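Local coordinates for protein kojibiose phosphorylase (Gut metagenome, PDB 6W0P) that is a phosphorylase of glycoside hydrolase family 65, built around a helical central catalytic domain, at residues 413-418 with 472-477; 485-490 with 591-596. One frame throughout, in Å; residues are numbered along the deposited sequence.

Overall arrangement
Both contacts are buried, and both lie in the central catalytic domain on the same side of the chain's centre. Their own centres are about 12 Å apart. Contact 1 joins two loops and is largely polar, with backbone, amide and water bonds. Contact 2 joins two helices and is apolar across its interface. Contact 1 closes before contact 2 opens along the chain, and the loop of 472-477 leads into helix 487-504. They also touch in space: the ring of P476 packs on Y488, and G475 on N486. At contact 1, S414 packs on D577 of the second subunit. Contact 2 touches no other protein chain.

Contact 1: 413-418 with 472-477; sequences ASTQFQ and GVMGPD
T415 O is approached by two donors from 472-477. M474 N gives T415 O a hydrogen bond of 2.9 Å with an N-H...O angle of 153°, from above the carbonyl plane, and V473 CA adds a CA-H...O contact. The setting is a pair of loops in the central catalytic domain, probably an (alpha/alpha)6 barrel as in family 65 relatives. G472 and V473 form a G1 beta bulge opposite V483.

Q416 lies across M474 and makes the direct side-chain hydrogen bond of the contact. It is extended beyond CG, with Q416 CD 3.6 Å from M474 SD. Q416 NE2 donates to G475 O at 3.2 Å, and this oxygen lies near the amide plane. The same nitrogen donates to water 1, which should help to fix the rotation of the amide. Water 1 also accepts from Q418 NE2 and donates to P476 O at 2.7 Å.

T415 OG1 sits 3.4 Å from M474 CB, but its strongest polar partner is Q411 O. F417 and V473 cross at about a right angle, with F417 CE2 3.7 Å from V473 CG1. F454 meets the F417 ring edge-to-face.

Q418 CG lies between the backbone N and the carbonyl carbon (chi1 60°), and the amide ends beside P476. Q418 OE1 is 3.1 Å from P476 N, which has no hydrogen to share.

Contact 2: 485-490 with 591-596; sequences HNTYTN and LMFMFL
The first turn of helix 487-504 comes up to helix 590-596, and Y488 CA and F593 CA are 5.9 Å apart. Y488 covers most of the ground. Its CG is anti to the backbone N (chi1 -176°), and the ring reaches along the second helix. Y488 CD2 lies 3.6 Å from F593 CB, and Y488 CE2 lies 3.5 Å from M592 CG. L596 CD1 meets the ring at its edge, near the plane, and is 3.4 Å from Y488 OH.

F593 points the other way and slides past Y488. The far part of its ring reaches T487, with F593 CE2 3.4 Å from T487 CG2. T487 OG1 bonds to E547 O, and the methyl makes the contact. F593 also stacks on F491 and meets F546 edge-to-face.

N486 caps the first helix. N486 OD1 accepts from T489 N at 2.8 Å and from T489 OG1 at 2.6 Å, from opposite faces of the carboxamide plane. D589 holds N486 ND2, so the side chain is gripped at both polar atoms.

The arrangement is an N-capped helix start packed through aromatic and aliphatic side chains on a neighbouring helix, within the helical catalytic domain of a family 65 protein.

Contact 1: 413-418 with 472-477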
ATOM      1  N   ALA A 413       5.279   2.635  -9.038  1.00 27.87           N
ATOM      2  CA  ALA A 413       4.933   1.988 -10.334  1.00 27.75           C
ATOM      3  C   ALA A 413       3.864   2.782 -11.085  1.00 27.10           C
ATOM      4  O   ALA A 413       3.903   2.735 -12.315  1.00 26.59           O
ATOM      5  CB  ALA A 413       4.511   0.541 -10.176  1.00 28.09           C
ATOM      6  N   SER A 414       2.978   3.494 -10.394  1.00 27.34           N
ATOM      7  CA  SER A 414       1.872   4.263 -11.029  1.00 27.71           C
ATOM      8  C   SER A 414       2.290   5.722 -11.242  1.00 28.08           C
ATOM      9  O   SER A 414       1.555   6.461 -11.950  1.00 28.26           O
ATOM     10  CB  SER A 414       0.603   4.189 -10.233  1.00 27.88           C
ATOM     11  OG  SER A 414       0.158   2.844 -10.124  1.00 28.01           O
ATOM     12  N   THR A 415       3.427   6.148 -10.685  1.00 27.90           N
ATOM     13  CA  THR A 415       3.728   7.597 -10.552  1.00 28.02           C
ATOM     14  C   THR A 415       4.990   8.042 -11.294  1.00 27.71           C
ATOM     15  O   THR A 415       5.069   9.264 -11.561  1.00 28.15           O
ATOM     16  CB  THR A 415       3.823   7.985  -9.078  1.00 27.97           C
ATOM     17  OG1 THR A 415       4.905   7.252  -8.514  1.00 28.13           O
ATOM     18  CG2 THR A 415       2.529   7.714  -8.355  1.00 27.89           C
ATOM     19  N   GLN A 416       5.918   7.137 -11.595  1.00 27.14           N
ATOM     20  CA  GLN A 416       7.283   7.483 -12.071  1.00 27.48           C
ATOM     21  C   GLN A 416       7.424   7.070 -13.534  1.00 27.74           C
ATOM     22  O   GLN A 416       7.392   5.861 -13.812  1.00 27.83           O
ATOM     23  CB  GLN A 416       8.364   6.786 -11.241  1.00 27.06           C
ATOM     24  CG  GLN A 416       8.532   7.331  -9.828  1.00 27.10           C
ATOM     25  CD  GLN A 416       9.665   6.621  -9.125  1.00 26.98           C
ATOM     26  OE1 GLN A 416       9.594   5.412  -8.911  1.00 26.46           O
ATOM     27  NE2 GLN A 416      10.756   7.346  -8.887  1.00 26.40           N
ATOM     28  N   PHE A 417       7.628   8.028 -14.437  1.00 28.58           N
ATOM     29  CA  PHE A 417       7.773   7.732 -15.886  1.00 28.85           C
ATOM     30  C   PHE A 417       9.235   7.879 -16.304  1.00 28.21           C
ATOM     31  O   PHE A 417       9.517   7.764 -17.511  1.00 28.43           O
ATOM     32  CB  PHE A 417       6.725   8.535 -16.663  1.00 29.50           C
ATOM     33  CG  PHE A 417       5.356   8.347 -16.061  1.00 29.93           C
ATOM     34  CD1 PHE A 417       4.877   7.081 -15.781  1.00 30.46           C
ATOM     35  CD2 PHE A 417       4.586   9.429 -15.685  1.00 30.71           C
ATOM     36  CE1 PHE A 417       3.635   6.903 -15.182  1.00 30.76           C
ATOM     37  CE2 PHE A 417       3.344   9.254 -15.093  1.00 30.58           C
ATOM     38  CZ  PHE A 417       2.873   7.993 -14.835  1.00 30.45           C
ATOM     39  N   GLN A 418      10.145   8.028 -15.335  1.00 27.98           N
ATOM     40  CA  GLN A 418      11.607   8.082 -15.599  1.00 27.96           C
ATOM     41  C   GLN A 418      12.047   6.863 -16.402  1.00 27.75           C
ATOM     42  O   GLN A 418      12.990   6.985 -17.163  1.00 29.11           O
ATOM     43  CB  GLN A 418      12.446   8.250 -14.315  1.00 27.89           C
ATOM     44  CG  GLN A 418      12.297   7.145 -13.272  1.00 27.50           C
ATOM     45  CD  GLN A 418      12.618   7.614 -11.867  1.00 27.22           C
ATOM     46  OE1 GLN A 418      12.273   8.724 -11.465  1.00 27.09           O
ATOM     47  NE2 GLN A 418      13.293   6.771 -11.113  1.00 26.08           N
ATOM     48  N   GLY A 472      -0.206  13.837 -10.586  1.00 29.27           N
ATOM     49  CA  GLY A 472      -0.204  12.657  -9.708  1.00 28.91           C
ATOM     50  C   GLY A 472       1.016  11.819  -9.980  1.00 28.42           C
ATOM     51  O   GLY A 472       0.868  10.629 -10.269  1.00 28.44           O
ATOM     52  N   VAL A 473       2.187  12.452  -9.960  1.00 28.51           N
ATOM     53  CA  VAL A 473       3.460  11.810 -10.390  1.00 28.00           C
ATOM     54  C   VAL A 473       4.488  11.865  -9.266  1.00 27.38           C
ATOM     55  O   VAL A 473       4.219  12.457  -8.181  1.00 27.55           O
ATOM     56  CB  VAL A 473       3.992  12.424 -11.695  1.00 28.47           C
ATOM     57  CG1 VAL A 473       3.035  12.137 -12.844  1.00 28.84           C
ATOM     58  CG2 VAL A 473       4.298  13.911 -11.579  1.00 28.64           C
ATOM     59  N   MET A 474       5.615  11.229  -9.543  1.00 26.75           N
ATOM     60  CA  MET A 474       6.821  11.240  -8.705  1.00 26.44           C
ATOM     61  C   MET A 474       8.016  11.288  -9.654  1.00 26.13           C
ATOM     62  O   MET A 474       8.052  10.454 -10.596  1.00 25.76           O
ATOM     63  CB  MET A 474       6.876   9.968  -7.851  1.00 26.57           C
ATOM     64  CG  MET A 474       8.187   9.786  -7.130  1.00 26.68           C
ATOM     65  SD  MET A 474       8.324   8.239  -6.193  1.00 27.07           S
ATOM     66  CE  MET A 474       7.233   8.565  -4.814  1.00 27.69           C
ATOM     67  N   GLY A 475       8.949  12.214  -9.406  1.00 25.73           N
ATOM     68  CA  GLY A 475      10.201  12.321 -10.159  1.00 25.57           C
ATOM     69  C   GLY A 475      11.219  11.359  -9.575  1.00 25.79           C
ATOM     70  O   GLY A 475      10.875  10.521  -8.746  1.00 25.43           O
ATOM     71  N   PRO A 476      12.508  11.447  -9.972  1.00 25.43           N
ATOM     72  CA  PRO A 476      13.545  10.643  -9.324  1.00 25.27           C
ATOM     73  C   PRO A 476      13.609  10.834  -7.793  1.00 25.17           C
ATOM     74  O   PRO A 476      13.957   9.867  -7.123  1.00 24.91           O
ATOM     75  CB  PRO A 476      14.841  11.100 -10.022  1.00 25.11           C
ATOM     76  CG  PRO A 476      14.378  11.664 -11.363  1.00 25.19           C
ATOM     77  CD  PRO A 476      13.018  12.268 -11.080  1.00 25.34           C
ATOM     78  N   ASP A 477      13.273  12.023  -7.278  1.00 24.98           N
ATOM     79  CA  ASP A 477      13.204  12.309  -5.819  1.00 25.56           C
ATOM     80  C   ASP A 477      11.966  11.592  -5.287  1.00 25.97           C
ATOM     81  O   ASP A 477      10.850  12.102  -5.450  1.00 26.50           O
ATOM     82  CB  ASP A 477      13.149  13.803  -5.462  1.00 25.58           C
ATOM     83  CG  ASP A 477      12.820  14.045  -3.992  1.00 25.76           C
ATOM     84  OD1 ASP A 477      13.114  13.141  -3.202  1.00 24.77           O
ATOM     85  OD2 ASP A 477      12.232  15.123  -3.639  1.00 25.89           O
TER
HETATM   86  O   HOH W   1      13.805   7.369  -8.024  1.00 24.71           O
HETATM   87  O   HOH W   2       9.764   9.432 -12.480  1.00 25.10           O

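Contact 2: 485-490 with 591-596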
ATOM      1  N   HIS A 485       3.375  18.962 -11.954  1.00 29.00           N
ATOM      2  CA  HIS A 485       4.392  19.832 -12.587  1.00 29.06           C
ATOM      3  C   HIS A 485       5.767  19.488 -12.001  1.00 28.85           C
ATOM      4  O   HIS A 485       6.541  20.445 -11.680  1.00 27.62           O
ATOM      5  CB  HIS A 485       4.009  21.303 -12.389  1.00 29.21           C
ATOM      6  CG  HIS A 485       2.574  21.593 -12.673  1.00 29.53           C
ATOM      7  ND1 HIS A 485       1.912  21.001 -13.712  1.00 29.20           N
ATOM      8  CD2 HIS A 485       1.685  22.431 -12.073  1.00 29.63           C
ATOM      9  CE1 HIS A 485       0.682  21.490 -13.775  1.00 29.57           C
ATOM     10  NE2 HIS A 485       0.507  22.352 -12.761  1.00 29.50           N
ATOM     11  N   ASN A 486       6.056  18.182 -11.840  1.00 28.15           N
ATOM     12  CA  ASN A 486       7.442  17.730 -11.563  1.00 28.07           C
ATOM     13  C   ASN A 486       8.278  18.091 -12.793  1.00 28.33           C
ATOM     14  O   ASN A 486       7.918  17.673 -13.922  1.00 27.80           O
ATOM     15  CB  ASN A 486       7.544  16.257 -11.209  1.00 27.89           C
ATOM     16  CG  ASN A 486       8.969  15.757 -11.251  1.00 27.78           C
ATOM     17  OD1 ASN A 486       9.357  15.101 -12.218  1.00 27.80           O
ATOM     18  ND2 ASN A 486       9.741  16.040 -10.210  1.00 27.29           N
ATOM     19  N   THR A 487       9.328  18.886 -12.595  1.00 28.50           N
ATOM     20  CA  THR A 487      10.091  19.477 -13.718  1.00 28.54           C
ATOM     21  C   THR A 487      10.864  18.380 -14.437  1.00 27.57           C
ATOM     22  O   THR A 487      10.840  18.380 -15.654  1.00 27.24           O
ATOM     23  CB  THR A 487      10.958  20.640 -13.243  1.00 29.57           C
ATOM     24  OG1 THR A 487      10.013  21.523 -12.631  1.00 30.12           O
ATOM     25  CG2 THR A 487      11.705  21.295 -14.385  1.00 29.90           C
ATOM     26  N   TYR A 488      11.458  17.426 -13.720  1.00 26.98           N
ATOM     27  CA  TYR A 488      12.150  16.305 -14.390  1.00 26.67           C
ATOM     28  C   TYR A 488      11.186  15.624 -15.374  1.00 26.41           C
ATOM     29  O   TYR A 488      11.532  15.439 -16.560  1.00 26.04           O
ATOM     30  CB  TYR A 488      12.681  15.266 -13.403  1.00 26.63           C
ATOM     31  CG  TYR A 488      13.472  14.192 -14.096  1.00 26.05           C
ATOM     32  CD1 TYR A 488      12.858  13.076 -14.637  1.00 25.74           C
ATOM     33  CD2 TYR A 488      14.833  14.354 -14.295  1.00 25.96           C
ATOM     34  CE1 TYR A 488      13.592  12.095 -15.299  1.00 25.83           C
ATOM     35  CE2 TYR A 488      15.579  13.387 -14.958  1.00 26.17           C
ATOM     36  CZ  TYR A 488      14.963  12.251 -15.459  1.00 25.88           C
ATOM     37  OH  TYR A 488      15.722  11.354 -16.156  1.00 25.57           O
ATOM     38  N   THR A 489      10.004  15.236 -14.898  1.00 26.07           N
ATOM     39  CA  THR A 489       8.983  14.534 -15.722  1.00 26.51           C
ATOM     40  C   THR A 489       8.633  15.378 -16.969  1.00 27.34           C
ATOM     41  O   THR A 489       8.683  14.842 -18.108  1.00 27.72           O
ATOM     42  CB  THR A 489       7.767  14.193 -14.852  1.00 26.44           C
ATOM     43  OG1 THR A 489       8.185  13.396 -13.738  1.00 25.66           O
ATOM     44  CG2 THR A 489       6.672  13.496 -15.627  1.00 26.50           C
ATOM     45  N   ASN A 490       8.307  16.661 -16.781  1.00 27.57           N
ATOM     46  CA  ASN A 490       7.790  17.528 -17.869  1.00 28.05           C
ATOM     47  C   ASN A 490       8.936  17.834 -18.838  1.00 28.51           C
ATOM     48  O   ASN A 490       8.721  17.738 -20.063  1.00 28.38           O
ATOM     49  CB  ASN A 490       7.140  18.803 -17.329  1.00 27.77           C
ATOM     50  CG  ASN A 490       5.847  18.514 -16.600  1.00 27.50           C
ATOM     51  OD1 ASN A 490       5.585  17.375 -16.242  1.00 26.31           O
ATOM     52  ND2 ASN A 490       5.060  19.553 -16.353  1.00 27.72           N
ATOM     53  N   LEU A 591      18.539  18.413 -10.611  1.00 26.33           N
ATOM     54  CA  LEU A 591      19.993  18.279 -10.909  1.00 26.41           C
ATOM     55  C   LEU A 591      20.220  17.063 -11.814  1.00 26.48           C
ATOM     56  O   LEU A 591      21.243  17.025 -12.529  1.00 26.65           O
ATOM     57  CB  LEU A 591      20.781  18.175  -9.598  1.00 26.12           C
ATOM     58  CG  LEU A 591      20.882  19.457  -8.774  1.00 26.47           C
ATOM     59  CD1 LEU A 591      22.006  19.345  -7.749  1.00 26.35           C
ATOM     60  CD2 LEU A 591      21.091  20.693  -9.658  1.00 26.49           C
ATOM     61  N   MET A 592      19.298  16.099 -11.788  1.00 26.49           N
ATOM     62  CA  MET A 592      19.334  14.950 -12.720  1.00 26.58           C
ATOM     63  C   MET A 592      19.129  15.449 -14.163  1.00 26.99           C
ATOM     64  O   MET A 592      19.948  15.116 -15.005  1.00 27.63           O
ATOM     65  CB  MET A 592      18.254  13.925 -12.384  1.00 26.21           C
ATOM     66  CG  MET A 592      18.480  12.620 -13.082  1.00 26.07           C
ATOM     67  SD  MET A 592      19.978  11.835 -12.432  1.00 25.96           S
ATOM     68  CE  MET A 592      20.328  10.679 -13.750  1.00 26.03           C
ATOM     69  N   PHE A 593      18.079  16.205 -14.480  1.00 26.96           N
ATOM     70  CA  PHE A 593      17.886  16.591 -15.903  1.00 27.82           C
ATOM     71  C   PHE A 593      18.962  17.618 -16.287  1.00 27.86           C
ATOM     72  O   PHE A 593      19.361  17.652 -17.431  1.00 28.54           O
ATOM     73  CB  PHE A 593      16.444  16.990 -16.223  1.00 27.36           C
ATOM     74  CG  PHE A 593      15.997  18.330 -15.720  1.00 27.33           C
ATOM     75  CD1 PHE A 593      16.373  19.490 -16.375  1.00 28.09           C
ATOM     76  CD2 PHE A 593      15.152  18.424 -14.630  1.00 27.38           C
ATOM     77  CE1 PHE A 593      15.948  20.730 -15.926  1.00 27.92           C
ATOM     78  CE2 PHE A 593      14.703  19.658 -14.195  1.00 27.82           C
ATOM     79  CZ  PHE A 593      15.108  20.809 -14.844  1.00 28.02           C
ATOM     80  N   MET A 594      19.452  18.400 -15.336  1.00 28.25           N
ATOM     81  CA  MET A 594      20.518  19.379 -15.602  1.00 28.75           C
ATOM     82  C   MET A 594      21.808  18.615 -15.925  1.00 29.31           C
ATOM     83  O   MET A 594      22.485  18.996 -16.896  1.00 29.12           O
ATOM     84  CB  MET A 594      20.665  20.339 -14.428  1.00 29.22           C
ATOM     85  CG  MET A 594      19.438  21.242 -14.299  1.00 29.74           C
ATOM     86  SD  MET A 594      19.667  22.732 -13.298  1.00 30.15           S
ATOM     87  CE  MET A 594      20.563  23.734 -14.488  1.00 31.74           C
ATOM     88  N   PHE A 595      22.078  17.490 -15.246  1.00 29.33           N
ATOM     89  CA  PHE A 595      23.227  16.606 -15.587  1.00 28.51           C
ATOM     90  C   PHE A 595      23.050  16.021 -16.997  1.00 28.19           C
ATOM     91  O   PHE A 595      24.016  16.068 -17.778  1.00 27.09           O
ATOM     92  CB  PHE A 595      23.347  15.462 -14.586  1.00 28.30           C
ATOM     93  CG  PHE A 595      24.249  14.342 -15.027  1.00 28.14           C
ATOM     94  CD1 PHE A 595      25.624  14.513 -15.061  1.00 28.54           C
ATOM     95  CD2 PHE A 595      23.734  13.091 -15.317  1.00 28.25           C
ATOM     96  CE1 PHE A 595      26.460  13.480 -15.441  1.00 28.34           C
ATOM     97  CE2 PHE A 595      24.572  12.048 -15.695  1.00 28.25           C
ATOM     98  CZ  PHE A 595      25.928  12.252 -15.773  1.00 28.50           C
ATOM     99  N   LEU A 596      21.859  15.485 -17.315  1.00 28.00           N
ATOM    100  CA  LEU A 596      21.641  14.712 -18.577  1.00 28.71           C
ATOM    101  C   LEU A 596      21.774  15.652 -19.782  1.00 29.18           C
ATOM    102  O   LEU A 596      21.950  15.159 -20.931  1.00 28.98           O
ATOM    103  CB  LEU A 596      20.280  14.010 -18.567  1.00 28.63           C
ATOM    104  CG  LEU A 596      20.079  12.913 -17.514  1.00 28.85           C
ATOM    105  CD1 LEU A 596      18.639  12.416 -17.552  1.00 29.00           C
ATOM    106  CD2 LEU A 596      21.049  11.742 -17.709  1.00 28.90           C
TER